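Local coordinates for mandelate racemase/muconate lactonizing enzyme, C-terminal domain protein (Paracoccus denitrificans, PDB 4DWD) that binds magnesium and, as a member of the enolase superfamily, probably works as a hydro-lyase, at residues A97-L102 against G277-M282; Y129-G134 against P322-D327; I161-D166 against I194-N199; Y229-M234 against K258-S263; H306-H311 against P353-V358. All coordinates share one frame; numbering follows the deposited sequence. Where two conformers were deposited one is given.

In the fold
Contact 1 joins helix 90-110 of the N-terminal domain to barrel helix 277-291 and so ties the two domains together; it touches contact 5, whose centre lies about 11 Å away, through Ile100, Ala308 and Leu355. Contacts 2 and 3 belong to one sheet, with centres also about 11 Å apart; strands 125-132 and 158-162 are neighbours there. Contact 4 pairs outer helices about 19 Å from contact 3, centre to centre. Along the chain contacts 1 and 2 cross, contacts 3 and 4 are nested inside the loops of both, and contacts 3, 4 and 5 come in series. Helix 304-314 of contact 5 leads into strand 323-325 of contact 2, which closes the barrel.

Contact 1 (A97-L102 against G277-M282); sequences ACDIAL and GITGMM
Asp99 reaches from helix 90-110 to Thr279 at the beginning of helix 277-291, and the polar part of this contact is a two-pronged grip by one carboxylate. OD1 of Asp99 receives the hydroxyl hydrogen bond of Thr279 OG1 at 2.7 Å, on the syn lone pair. The second oxygen, OD2, takes the backbone bond from Thr279 N at 3.1 Å; this one is fairly straight but arrives 33° out of the carboxylate plane. With chi1 at -179° the carboxylate stands opposite the backbone N of Asp99 and extends across the gap between the helices. Since both oxygens are held by the same threonine, the rotation of the carboxylate is fixed, and its charge near the start of a helix is probably favourable. Trp103 NE1, one turn further along helix 90-110, bonds to Thr279 OG1 as well.

The axes of the two short segments pass 7.8 Å apart at 103°, an approach that joins the N-terminal capping domain of the enolase fold to an outer helix of its barrel. Gly277 makes it possible: its CA is 5.3 Å from the CA of Asp99, and a beta carbon there would collide with the carboxylate.

An apolar contact lies beside the polar grip, where Ile100 sets CG1 on Gly277 CA at 4.0 Å. Beyond the two segments, Ile100 and Ile278 pack on helix 304-314, and Asp99 and Thr279 touch His71 of helix 71-81.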
# COMPACT_ATOMS: atom_id res chain seq x y z
N ALA B 97 20.05 27.35 -18.94
CA ALA B 97 21.10 28.28 -19.35
C ALA B 97 20.60 29.73 -19.32
O ALA B 97 21.31 30.64 -18.87
CB ALA B 97 21.60 27.90 -20.74
N CYS B 98 19.37 29.94 -19.81
CA CYS B 98 18.81 31.29 -19.82
C CYS B 98 18.53 31.79 -18.41
O CYS B 98 18.76 32.96 -18.12
CB CYS B 98 17.55 31.36 -20.68
SG CYS B 98 17.86 31.06 -22.44
N ASP B 99 18.06 30.90 -17.52
CA ASP B 99 17.84 31.27 -16.13
C ASP B 99 19.13 31.75 -15.47
O ASP B 99 19.15 32.77 -14.78
CB ASP B 99 17.28 30.09 -15.35
CG ASP B 99 17.01 30.44 -13.91
OD1 ASP B 99 15.93 30.99 -13.61
OD2 ASP B 99 17.88 30.19 -13.06
N ILE B 100 20.21 31.00 -15.69
CA ILE B 100 21.48 31.34 -15.05
C ILE B 100 21.97 32.72 -15.57
O ILE B 100 22.40 33.57 -14.78
CB ILE B 100 22.54 30.24 -15.29
CG1 ILE B 100 22.15 28.94 -14.56
CG2 ILE B 100 23.90 30.70 -14.77
CD1 ILE B 100 22.90 27.72 -15.07
N ALA B 101 21.85 32.94 -16.87
CA ALA B 101 22.26 34.21 -17.46
C ALA B 101 21.44 35.39 -16.91
O ALA B 101 22.01 36.46 -16.65
CB ALA B 101 22.17 34.15 -18.98
N LEU B 102 20.13 35.19 -16.72
CA LEU B 102 19.28 36.25 -16.19
C LEU B 102 19.59 36.55 -14.73
O LEU B 102 19.53 37.70 -14.31
CB LEU B 102 17.79 35.97 -16.41
CG LEU B 102 17.37 36.01 -17.89
CD1 LEU B 102 15.91 35.61 -18.07
CD2 LEU B 102 17.63 37.39 -18.52
N GLY B 277 18.12 25.70 -13.73
CA GLY B 277 18.96 26.85 -13.43
C GLY B 277 18.89 27.16 -11.94
O GLY B 277 18.52 26.30 -11.14
N ILE B 278 19.27 28.37 -11.57
CA ILE B 278 19.24 28.76 -10.16
C ILE B 278 17.82 28.71 -9.59
O ILE B 278 17.60 28.13 -8.52
CB ILE B 278 19.90 30.15 -9.99
CG1 ILE B 278 21.42 30.01 -10.21
CG2 ILE B 278 19.55 30.76 -8.63
CD1 ILE B 278 22.12 31.30 -10.59
N THR B 279 16.86 29.28 -10.30
CA THR B 279 15.47 29.31 -9.82
C THR B 279 14.94 27.89 -9.57
O THR B 279 14.39 27.60 -8.50
CB THR B 279 14.58 30.03 -10.84
OG1 THR B 279 15.15 31.33 -11.10
CG2 THR B 279 13.17 30.19 -10.32
N GLY B 280 15.13 27.01 -10.55
CA GLY B 280 14.61 25.65 -10.42
C GLY B 280 15.34 24.82 -9.39
O GLY B 280 14.72 24.00 -8.69
N MSE B 281 16.65 25.03 -9.27
CA MSE B 281 17.43 24.27 -8.29
C MSE B 281 17.03 24.65 -6.88
O MSE B 281 17.00 23.79 -5.99
CB MSE B 281 18.93 24.39 -8.55
CG MSE B 281 19.29 23.64 -9.83
SE MSE B 281 19.31 21.68 -9.57
CE MSE B 281 20.93 21.61 -8.51
N MSE B 282 16.68 25.91 -6.66
CA MSE B 282 16.17 26.32 -5.34
C MSE B 282 14.85 25.65 -5.04
O MSE B 282 14.61 25.24 -3.91
CB MSE B 282 16.07 27.85 -5.20
CG MSE B 282 17.43 28.56 -5.28
SE MSE B 282 18.59 28.20 -3.72
CE MSE B 282 17.62 29.26 -2.40

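Contact 2 (Y129-G134 against P322-D327); sequences YSSIGG and PVELAD
Tyr129 and Ser130 pair in parallel with Glu324 and Leu325, a strand-to-strand contact where the first strand of the barrel, 125-132, meets the last, 323-325. The short segments cross at 44°, and three backbone bonds hold them: Tyr129 N to Val323 O (2.9 Å), Leu325 N to Tyr129 O (3.0 Å) and Ser131 N to Leu325 O (2.8 Å).

Tyr129 and Glu324 share one face of the sheet and cross there. A chi1 of 77° wedges the tyrosine ring between its own backbone N and carbonyl carbon, laying it over the neighbouring strand; Glu324 CA sits on one ring face in a CH-pi contact, 3.9 Å from the centroid, and Pro322 O lies at the ring edge. The phenol OH is hydrogen-bonded to Lys160. Glu324 stretches out its chain to receive Ser131 OG on OE2 at 2.7 Å, on the anti side, while its OE1 is bonded to Gln299 N.

Past the strands, Asp327 OD2 accepts the hydrogen bond of Gly133 N at 2.8 Å, nearly straight (171°) and on the syn lone pair. Arg162 ties the two ends together, since its NH1 bonds to Ser131 OG and forms a salt bridge with Asp327 OD1.

The Glu324 side chain comes within about 6 Å of that of metal-binding Asp197. Such closure of first strand on last is what makes a TIM barrel, here the modified barrel of the enolase superfamily.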
# COMPACT_ATOMS: atom_id res chain seq x y z
N TYR B 129 34.61 17.43 -3.61
CA TYR B 129 34.99 16.02 -3.76
C TYR B 129 35.55 15.79 -5.15
O TYR B 129 35.05 16.35 -6.13
CB TYR B 129 33.83 15.06 -3.41
CG TYR B 129 32.70 14.86 -4.41
CD1 TYR B 129 32.83 13.99 -5.49
CD2 TYR B 129 31.45 15.49 -4.23
CE1 TYR B 129 31.78 13.76 -6.37
CE2 TYR B 129 30.39 15.27 -5.11
CZ TYR B 129 30.57 14.40 -6.18
OH TYR B 129 29.55 14.16 -7.06
N SER B 130 36.63 15.01 -5.23
CA SER B 130 37.23 14.67 -6.52
C SER B 130 36.38 13.61 -7.18
O SER B 130 36.24 12.49 -6.66
CB SER B 130 38.66 14.15 -6.33
OG SER B 130 39.50 15.13 -5.75
N SER B 131 35.81 13.97 -8.32
CA SER B 131 34.92 13.08 -9.07
C SER B 131 35.72 12.57 -10.27
O SER B 131 36.03 13.34 -11.18
CB SER B 131 33.69 13.86 -9.50
OG SER B 131 32.73 13.01 -10.09
N ILE B 132 36.05 11.28 -10.24
CA ILE B 132 37.02 10.67 -11.14
C ILE B 132 36.34 9.64 -12.03
O ILE B 132 35.91 8.58 -11.56
CB ILE B 132 38.15 10.01 -10.32
CG1 ILE B 132 38.72 11.04 -9.34
CG2 ILE B 132 39.19 9.37 -11.24
CD1 ILE B 132 39.67 10.50 -8.31
N GLY B 133 36.26 9.95 -13.32
CA GLY B 133 35.48 9.14 -14.26
C GLY B 133 36.31 8.14 -15.04
O GLY B 133 37.53 8.08 -14.88
N GLY B 134 35.63 7.37 -15.88
CA GLY B 134 36.29 6.50 -16.84
C GLY B 134 36.94 5.25 -16.27
O GLY B 134 37.90 4.74 -16.83
N PRO B 322 30.15 17.00 -0.23
CA PRO B 322 30.85 18.14 -0.83
C PRO B 322 30.37 18.48 -2.25
O PRO B 322 29.56 17.78 -2.83
CB PRO B 322 32.30 17.67 -0.88
CG PRO B 322 32.38 16.51 0.04
CD PRO B 322 31.05 15.85 -0.07
N VAL B 323 30.92 19.57 -2.77
CA VAL B 323 30.66 20.03 -4.14
C VAL B 323 31.45 19.19 -5.16
O VAL B 323 32.65 18.98 -5.01
CB VAL B 323 31.09 21.50 -4.29
CG1 VAL B 323 30.88 21.99 -5.72
CG2 VAL B 323 30.31 22.38 -3.31
N GLU B 324 30.77 18.73 -6.21
CA GLU B 324 31.43 17.94 -7.25
C GLU B 324 32.49 18.72 -8.03
O GLU B 324 32.24 19.83 -8.51
CB GLU B 324 30.40 17.35 -8.21
CG GLU B 324 31.06 16.42 -9.23
CD GLU B 324 30.09 15.53 -9.99
OE1 GLU B 324 28.88 15.79 -10.00
OE2 GLU B 324 30.58 14.58 -10.62
N LEU B 325 33.67 18.10 -8.14
CA LEU B 325 34.76 18.57 -9.00
C LEU B 325 35.17 17.44 -9.95
O LEU B 325 35.92 16.51 -9.58
CB LEU B 325 35.95 19.08 -8.18
CG LEU B 325 37.16 19.56 -9.00
CD1 LEU B 325 36.80 20.78 -9.85
CD2 LEU B 325 38.33 19.86 -8.08
N ALA B 326 34.67 17.52 -11.17
CA ALA B 326 34.83 16.43 -12.14
C ALA B 326 36.10 16.55 -13.00
O ALA B 326 36.87 17.51 -12.87
CB ALA B 326 33.58 16.29 -13.00
N ASP B 327 36.29 15.58 -13.89
CA ASP B 327 37.51 15.44 -14.68
C ASP B 327 37.81 16.63 -15.56
O ASP B 327 36.92 17.31 -16.05
CB ASP B 327 37.43 14.19 -15.56
CG ASP B 327 36.86 12.99 -14.82
OD1 ASP B 327 35.64 12.98 -14.58
OD2 ASP B 327 37.64 12.07 -14.48
O HOH W 1 39.59 10.38 -15.65

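Contact 3 (I161-D166 against I194-N199); sequences IRWDGD and IGFDAN
Ile161 and Arg162 pair in parallel with Phe196 and Asp197, and the touching stretches, strand and following loop, run 2° apart, tied by Ile161 N to Gly195 O (3.0 Å), Asp197 N to Ile161 O (2.8 Å) and Trp163 N to Asp197 O (3.0 Å). On one face Trp163 and Phe196 form an offset stack: the six-membered indole ring and the phenyl lie 4.2 Å apart by centroids, planes inclined by 26°, with Phe196 CE2 3.3 Å from Trp163 CH2. A chi1 of -177° sets the Phe196 ring opposite its backbone N, from where it meets Trp163. Helix 174-188 covers this side, completing a beta-alpha-beta crossover of the barrel.

The other face carries Asp197, which has been seen to bind calcium together with Glu223 and Glu249, though not in this chain. Arg162 lies alongside it, its CD 3.5 Å from OD2, while its guanidinium is engaged by Asp327.

Beyond the strands, Asn199 OD1 draws in the 163-164 backbone. Asp164 N bonds to it at 2.9 Å from above the carbonyl plane, and Trp163 N adds a weak bond. Asn199 N meets Asp197 OD1 on its anti side (3.0 Å), an Asx turn that helps to orient the carboxylate.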
# COMPACT_ATOMS: atom_id res chain seq x y z
N ILE B 161 34.47 7.61 -7.44
CA ILE B 161 34.95 6.92 -8.63
C ILE B 161 33.76 6.54 -9.52
O ILE B 161 32.81 5.89 -9.07
CB ILE B 161 35.85 5.69 -8.30
CG1 ILE B 161 35.20 4.79 -7.22
CG2 ILE B 161 37.20 6.20 -7.82
CD1 ILE B 161 35.98 3.51 -6.92
N ARG B 162 33.81 6.98 -10.77
CA ARG B 162 32.70 6.78 -11.71
C ARG B 162 33.12 5.85 -12.82
O ARG B 162 34.29 5.84 -13.22
CB ARG B 162 32.24 8.12 -12.33
CG ARG B 162 32.27 9.32 -11.40
CD ARG B 162 31.47 10.50 -11.96
NE ARG B 162 31.84 10.77 -13.35
CZ ARG B 162 32.87 11.52 -13.73
NH1 ARG B 162 33.64 12.14 -12.83
NH2 ARG B 162 33.14 11.66 -15.02
N TRP B 163 32.16 5.09 -13.35
CA TRP B 163 32.47 4.06 -14.32
C TRP B 163 32.46 4.51 -15.74
O TRP B 163 33.38 4.19 -16.50
CB TRP B 163 31.60 2.82 -14.08
CG TRP B 163 32.45 1.77 -13.45
CD1 TRP B 163 32.76 0.51 -13.96
CD2 TRP B 163 33.21 1.88 -12.20
NE1 TRP B 163 33.63 -0.15 -13.13
CE2 TRP B 163 33.94 0.62 -12.06
CE3 TRP B 163 33.36 2.86 -11.22
CZ2 TRP B 163 34.76 0.36 -10.97
CZ3 TRP B 163 34.19 2.60 -10.13
CH2 TRP B 163 34.89 1.38 -10.01
N ASP B 164 31.42 5.25 -16.10
CA ASP B 164 31.24 5.71 -17.48
C ASP B 164 31.41 4.60 -18.52
O ASP B 164 32.13 4.76 -19.51
CB ASP B 164 32.17 6.89 -17.76
CG ASP B 164 31.86 8.07 -16.88
OD1 ASP B 164 30.70 8.53 -16.93
OD2 ASP B 164 32.76 8.51 -16.13
N GLY B 165 30.73 3.47 -18.28
CA GLY B 165 30.73 2.37 -19.24
C GLY B 165 29.69 2.54 -20.34
O GLY B 165 29.01 3.57 -20.42
N ASP B 166 29.54 1.52 -21.18
CA ASP B 166 28.60 1.54 -22.30
C ASP B 166 27.23 1.07 -21.82
O ASP B 166 27.09 -0.08 -21.40
CB ASP B 166 29.15 0.63 -23.40
CG ASP B 166 28.23 0.54 -24.61
OD1 ASP B 166 27.03 0.87 -24.52
OD2 ASP B 166 28.73 0.12 -25.68
N ILE B 194 34.27 7.83 0.48
CA ILE B 194 34.35 7.42 -0.92
C ILE B 194 32.96 7.07 -1.46
O ILE B 194 32.21 6.33 -0.81
CB ILE B 194 35.26 6.18 -1.13
CG1 ILE B 194 36.47 6.19 -0.16
CG2 ILE B 194 35.70 6.09 -2.59
CD1 ILE B 194 37.35 4.95 -0.27
N GLY B 195 32.63 7.62 -2.62
CA GLY B 195 31.41 7.26 -3.34
C GLY B 195 31.74 6.47 -4.59
O GLY B 195 32.85 6.53 -5.12
N PHE B 196 30.75 5.71 -5.07
CA PHE B 196 30.90 4.89 -6.26
C PHE B 196 29.74 5.24 -7.18
O PHE B 196 28.58 5.16 -6.78
CB PHE B 196 30.84 3.41 -5.82
CG PHE B 196 31.05 2.41 -6.94
CD1 PHE B 196 30.08 2.20 -7.92
CD2 PHE B 196 32.20 1.63 -6.97
CE1 PHE B 196 30.26 1.25 -8.92
CE2 PHE B 196 32.38 0.68 -7.97
CZ PHE B 196 31.42 0.49 -8.95
N ASP B 197 30.07 5.63 -8.41
CA ASP B 197 29.05 6.00 -9.40
C ASP B 197 29.06 4.95 -10.50
O ASP B 197 30.02 4.84 -11.27
CB ASP B 197 29.37 7.41 -9.93
CG ASP B 197 28.30 7.95 -10.88
OD1 ASP B 197 27.43 7.20 -11.34
OD2 ASP B 197 28.37 9.16 -11.17
N ALA B 198 27.99 4.15 -10.54
CA ALA B 198 27.85 3.07 -11.52
C ALA B 198 27.51 3.54 -12.92
O ALA B 198 27.61 2.75 -13.87
CB ALA B 198 26.81 2.07 -11.05
N ASN B 199 27.07 4.80 -13.06
CA ASN B 199 26.62 5.30 -14.37
C ASN B 199 25.71 4.28 -15.06
O ASN B 199 25.88 3.95 -16.23
CB ASN B 199 27.82 5.69 -15.25
CG ASN B 199 28.63 6.82 -14.66
OD1 ASN B 199 29.75 6.62 -14.19
ND2 ASN B 199 28.06 8.02 -14.66
O HOH W 2 29.95 10.45 -15.38
O HOH W 3 28.76 2.34 -16.47
O HOH W 4 27.58 5.00 -18.45

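Contact 4 (Y229-M234 against K258-S263); sequences YHVGAM and KDLILS
Two outer helices of the barrel, 231-240 and 254-263, meet where Val231 packs against Leu260 and Ser263. Val231 does most of the touching. Its CG1 points opposite the backbone N (chi1 176°) and rests against the neighbouring helix between Leu260 CA, at 4.0 Å, and Ser263 CB, at 3.9 Å. Deeper in, Leu260 CD1 meets Met234 CG at 4.2 Å; the selenomethionine continues inward onto Pro225 and Ala247, loops at the mouth of the barrel.

These helices follow one another in the chain with strand 244-246 between them, the helix-on-helix layer that wraps any such barrel. At its outer margin the contact is polar. The hydroxyl of Ser263 is turned back on its own helix, giving its proton to Leu260 O at 2.7 Å, and the same OG rests 3.3 Å from Val231 O. A water donates to Gly232 O (2.7 Å) and to Ser263 O (2.8 Å), joining one backbone to the other. An alanine here in place of Ser263 would remove OG, and Leu260 O would probably lose the hydroxyl that bonds to it.

Asp259, salt-bridged to Lys258 beside it, has its side chain about 4 Å from a bound magnesium ion. At the far side of helix 254-263, Leu262 packs on Leu262 of a neighbouring subunit.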
# COMPACT_ATOMS: atom_id res chain seq x y z
N TYR B 229 15.96 5.25 -16.42
CA TYR B 229 14.57 5.15 -16.80
C TYR B 229 13.74 4.26 -15.88
O TYR B 229 12.52 4.40 -15.83
CB TYR B 229 14.41 4.79 -18.29
CG TYR B 229 15.41 3.84 -18.93
CD1 TYR B 229 15.27 2.46 -18.78
CD2 TYR B 229 16.43 4.30 -19.76
CE1 TYR B 229 16.14 1.57 -19.40
CE2 TYR B 229 17.31 3.42 -20.39
CZ TYR B 229 17.16 2.05 -20.20
OH TYR B 229 18.02 1.16 -20.82
N HIS B 230 14.40 3.39 -15.11
CA HIS B 230 13.70 2.50 -14.18
C HIS B 230 13.60 3.16 -12.83
O HIS B 230 14.37 2.86 -11.90
CB HIS B 230 14.42 1.15 -14.03
CG HIS B 230 14.66 0.42 -15.34
ND1 HIS B 230 13.69 0.24 -16.27
CD2 HIS B 230 15.80 -0.22 -15.83
CE1 HIS B 230 14.20 -0.46 -17.31
NE2 HIS B 230 15.49 -0.74 -17.03
N VAL B 231 12.64 4.07 -12.69
CA VAL B 231 12.52 4.87 -11.47
C VAL B 231 12.07 3.99 -10.29
O VAL B 231 12.59 4.12 -9.17
CB VAL B 231 11.56 6.06 -11.68
CG1 VAL B 231 11.35 6.82 -10.38
CG2 VAL B 231 12.12 7.00 -12.73
N GLY B 232 11.12 3.10 -10.53
CA GLY B 232 10.71 2.15 -9.50
C GLY B 232 11.87 1.32 -9.00
O GLY B 232 12.08 1.18 -7.77
N ALA B 233 12.65 0.78 -9.93
CA ALA B 233 13.82 -0.04 -9.59
C ALA B 233 14.88 0.76 -8.84
O ALA B 233 15.49 0.24 -7.89
CB ALA B 233 14.41 -0.67 -10.83
N MSE B 234 15.10 2.00 -9.26
CA MSE B 234 16.08 2.86 -8.57
C MSE B 234 15.73 3.03 -7.12
O MSE B 234 16.57 2.84 -6.25
CB MSE B 234 16.11 4.21 -9.28
CG MSE B 234 17.24 5.13 -8.82
SE MSE B 234 19.01 4.65 -9.54
CE MSE B 234 18.62 5.22 -11.38
N LYS B 258 10.04 14.69 -7.71
CA LYS B 258 9.08 14.21 -6.73
C LYS B 258 8.87 12.69 -6.88
O LYS B 258 8.87 11.97 -5.89
CB LYS B 258 7.76 14.99 -6.89
CG LYS B 258 6.62 14.56 -5.97
CD LYS B 258 5.73 13.48 -6.59
CE LYS B 258 4.98 13.94 -7.84
NZ LYS B 258 4.14 12.84 -8.43
N ASP B 259 8.70 12.23 -8.12
CA ASP B 259 8.50 10.80 -8.38
C ASP B 259 9.71 9.97 -7.95
O ASP B 259 9.56 8.87 -7.42
CB ASP B 259 8.18 10.55 -9.85
CG ASP B 259 6.76 11.00 -10.22
OD1 ASP B 259 5.89 11.01 -9.34
OD2 ASP B 259 6.53 11.35 -11.40
N LEU B 260 10.91 10.51 -8.17
CA LEU B 260 12.12 9.81 -7.76
C LEU B 260 12.18 9.67 -6.24
O LEU B 260 12.53 8.62 -5.72
CB LEU B 260 13.34 10.55 -8.32
CG LEU B 260 14.71 9.92 -8.07
CD1 LEU B 260 14.85 8.59 -8.80
CD2 LEU B 260 15.79 10.88 -8.53
N ILE B 261 11.81 10.74 -5.54
CA ILE B 261 11.77 10.70 -4.08
C ILE B 261 10.71 9.69 -3.62
O ILE B 261 10.97 8.87 -2.73
CB ILE B 261 11.49 12.11 -3.54
CG1 ILE B 261 12.72 12.99 -3.78
CG2 ILE B 261 11.12 12.06 -2.06
CD1 ILE B 261 12.47 14.46 -3.46
N LEU B 262 9.52 9.73 -4.22
CA LEU B 262 8.48 8.81 -3.77
C LEU B 262 8.84 7.34 -4.02
O LEU B 262 8.41 6.46 -3.28
CB LEU B 262 7.11 9.18 -4.37
CG LEU B 262 6.45 10.50 -3.93
CD1 LEU B 262 5.04 10.57 -4.53
CD2 LEU B 262 6.43 10.75 -2.43
N SER B 263 9.68 7.10 -5.03
CA SER B 263 10.11 5.73 -5.32
C SER B 263 10.99 5.15 -4.23
O SER B 263 11.14 3.93 -4.13
CB SER B 263 10.85 5.66 -6.66
OG SER B 263 12.21 6.05 -6.54
O HOH W 5 10.23 1.94 -5.90

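Contact 5 (H306-H311 against P353-V358); sequences HFANIH and PGLGIV
Phe307 and His311, one turn apart on barrel helix 304-314, clasp the loop 353-358 that follows the barrel before helix 361-367. The tight part is centred on Leu355, whose carbonyl serves both aromatic residues. With chi1 at -80° setting the imidazole beside its own backbone N, His311 NE2 donates to Leu355 O at 2.8 Å (159° at the hydrogen); the oxygen lies in the imidazole plane, yet the donor approaches from above the carbonyl plane. The same oxygen sits at the edge of the Phe307 ring, 3.2 Å from CD2. A phenylalanine replacing His311 could not donate this bond, which would probably leave Leu355 O without its side-chain partner.

Toward solvent the contact is mostly apolar. Ile357 CB stands over the centre of the Phe307 ring, 4.2 Å from the centroid, and its CD1 reaches CD1 of the ring at 3.5 Å; both residues remain partly exposed, and Val358 faces solvent. Asn338 fastens this outer part by bonding to Gly356 O and Val358 N.

On the buried side, by contrast, Leu355 packs on Ile100 of helix 90-110, while its CD2 presses on the helix backbone, 3.7 Å from Ala308 N.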
# COMPACT_ATOMS: atom_id res chain seq x y z
N HIS B 306 29.60 25.70 -12.69
CA HIS B 306 30.19 25.58 -11.37
C HIS B 306 29.81 26.75 -10.51
O HIS B 306 29.43 26.58 -9.35
CB HIS B 306 31.70 25.48 -11.48
CG HIS B 306 32.40 25.58 -10.16
ND1 HIS B 306 32.49 24.53 -9.30
CD2 HIS B 306 33.06 26.64 -9.56
CE1 HIS B 306 33.18 24.92 -8.21
NE2 HIS B 306 33.53 26.21 -8.38
N PHE B 307 29.90 27.95 -11.06
CA PHE B 307 29.58 29.15 -10.29
C PHE B 307 28.10 29.17 -9.88
O PHE B 307 27.78 29.47 -8.73
CB PHE B 307 29.97 30.41 -11.06
CG PHE B 307 31.40 30.82 -10.85
CD1 PHE B 307 32.44 30.07 -11.38
CD2 PHE B 307 31.69 31.97 -10.14
CE1 PHE B 307 33.76 30.45 -11.19
CE2 PHE B 307 33.00 32.36 -9.94
CZ PHE B 307 34.04 31.60 -10.46
N ALA B 308 27.20 28.84 -10.81
CA ALA B 308 25.79 28.74 -10.45
C ALA B 308 25.57 27.74 -9.32
O ALA B 308 24.87 28.02 -8.34
CB ALA B 308 24.96 28.37 -11.66
N ASN B 309 26.20 26.58 -9.46
CA ASN B 309 26.11 25.51 -8.47
C ASN B 309 26.56 25.96 -7.08
O ASN B 309 25.85 25.72 -6.10
CB ASN B 309 26.92 24.30 -8.96
CG ASN B 309 26.63 23.02 -8.19
OD1 ASN B 309 25.48 22.68 -7.93
ND2 ASN B 309 27.68 22.27 -7.85
N ILE B 310 27.72 26.61 -7.00
CA ILE B 310 28.20 27.04 -5.67
C ILE B 310 27.39 28.19 -5.05
O ILE B 310 27.23 28.24 -3.83
CB ILE B 310 29.73 27.27 -5.59
CG1 ILE B 310 30.16 28.47 -6.47
CG2 ILE B 310 30.49 25.98 -5.93
CD1 ILE B 310 31.61 28.86 -6.27
N HIS B 311 26.84 29.10 -5.85
CA HIS B 311 25.91 30.08 -5.26
C HIS B 311 24.74 29.39 -4.61
O HIS B 311 24.37 29.71 -3.48
CB HIS B 311 25.43 31.10 -6.29
CG HIS B 311 26.43 32.21 -6.56
ND1 HIS B 311 26.47 33.34 -5.82
CD2 HIS B 311 27.43 32.33 -7.52
CE1 HIS B 311 27.45 34.14 -6.28
NE2 HIS B 311 28.04 33.53 -7.32
N PRO B 353 29.29 41.00 -7.86
CA PRO B 353 27.89 40.95 -8.27
C PRO B 353 27.60 39.86 -9.31
O PRO B 353 28.45 39.53 -10.14
CB PRO B 353 27.65 42.34 -8.85
CG PRO B 353 28.57 43.21 -8.05
CD PRO B 353 29.82 42.38 -7.94
N GLY B 354 26.39 39.30 -9.24
CA GLY B 354 26.00 38.24 -10.16
C GLY B 354 26.69 36.93 -9.82
O GLY B 354 26.84 36.59 -8.65
N LEU B 355 27.10 36.19 -10.85
CA LEU B 355 27.85 34.95 -10.65
C LEU B 355 29.26 35.20 -10.14
O LEU B 355 29.80 34.41 -9.36
CB LEU B 355 27.97 34.19 -11.97
CG LEU B 355 26.70 33.51 -12.46
CD1 LEU B 355 26.93 33.09 -13.90
CD2 LEU B 355 26.32 32.30 -11.60
N GLY B 356 29.86 36.28 -10.61
CA GLY B 356 31.26 36.57 -10.30
C GLY B 356 32.25 35.84 -11.19
O GLY B 356 33.43 35.83 -10.89
N ILE B 357 31.77 35.24 -12.28
CA ILE B 357 32.63 34.55 -13.24
C ILE B 357 33.25 35.61 -14.16
O ILE B 357 32.56 36.55 -14.57
CB ILE B 357 31.88 33.46 -14.06
CG1 ILE B 357 32.86 32.69 -14.95
CG2 ILE B 357 30.80 34.07 -14.94
CD1 ILE B 357 33.08 31.25 -14.58
N VAL B 358 34.53 35.44 -14.47
CA VAL B 358 35.26 36.38 -15.31
C VAL B 358 35.65 35.70 -16.63
O VAL B 358 36.37 34.70 -16.65
CB VAL B 358 36.51 36.93 -14.58
CG1 VAL B 358 37.34 37.81 -15.51
CG2 VAL B 358 36.11 37.70 -13.33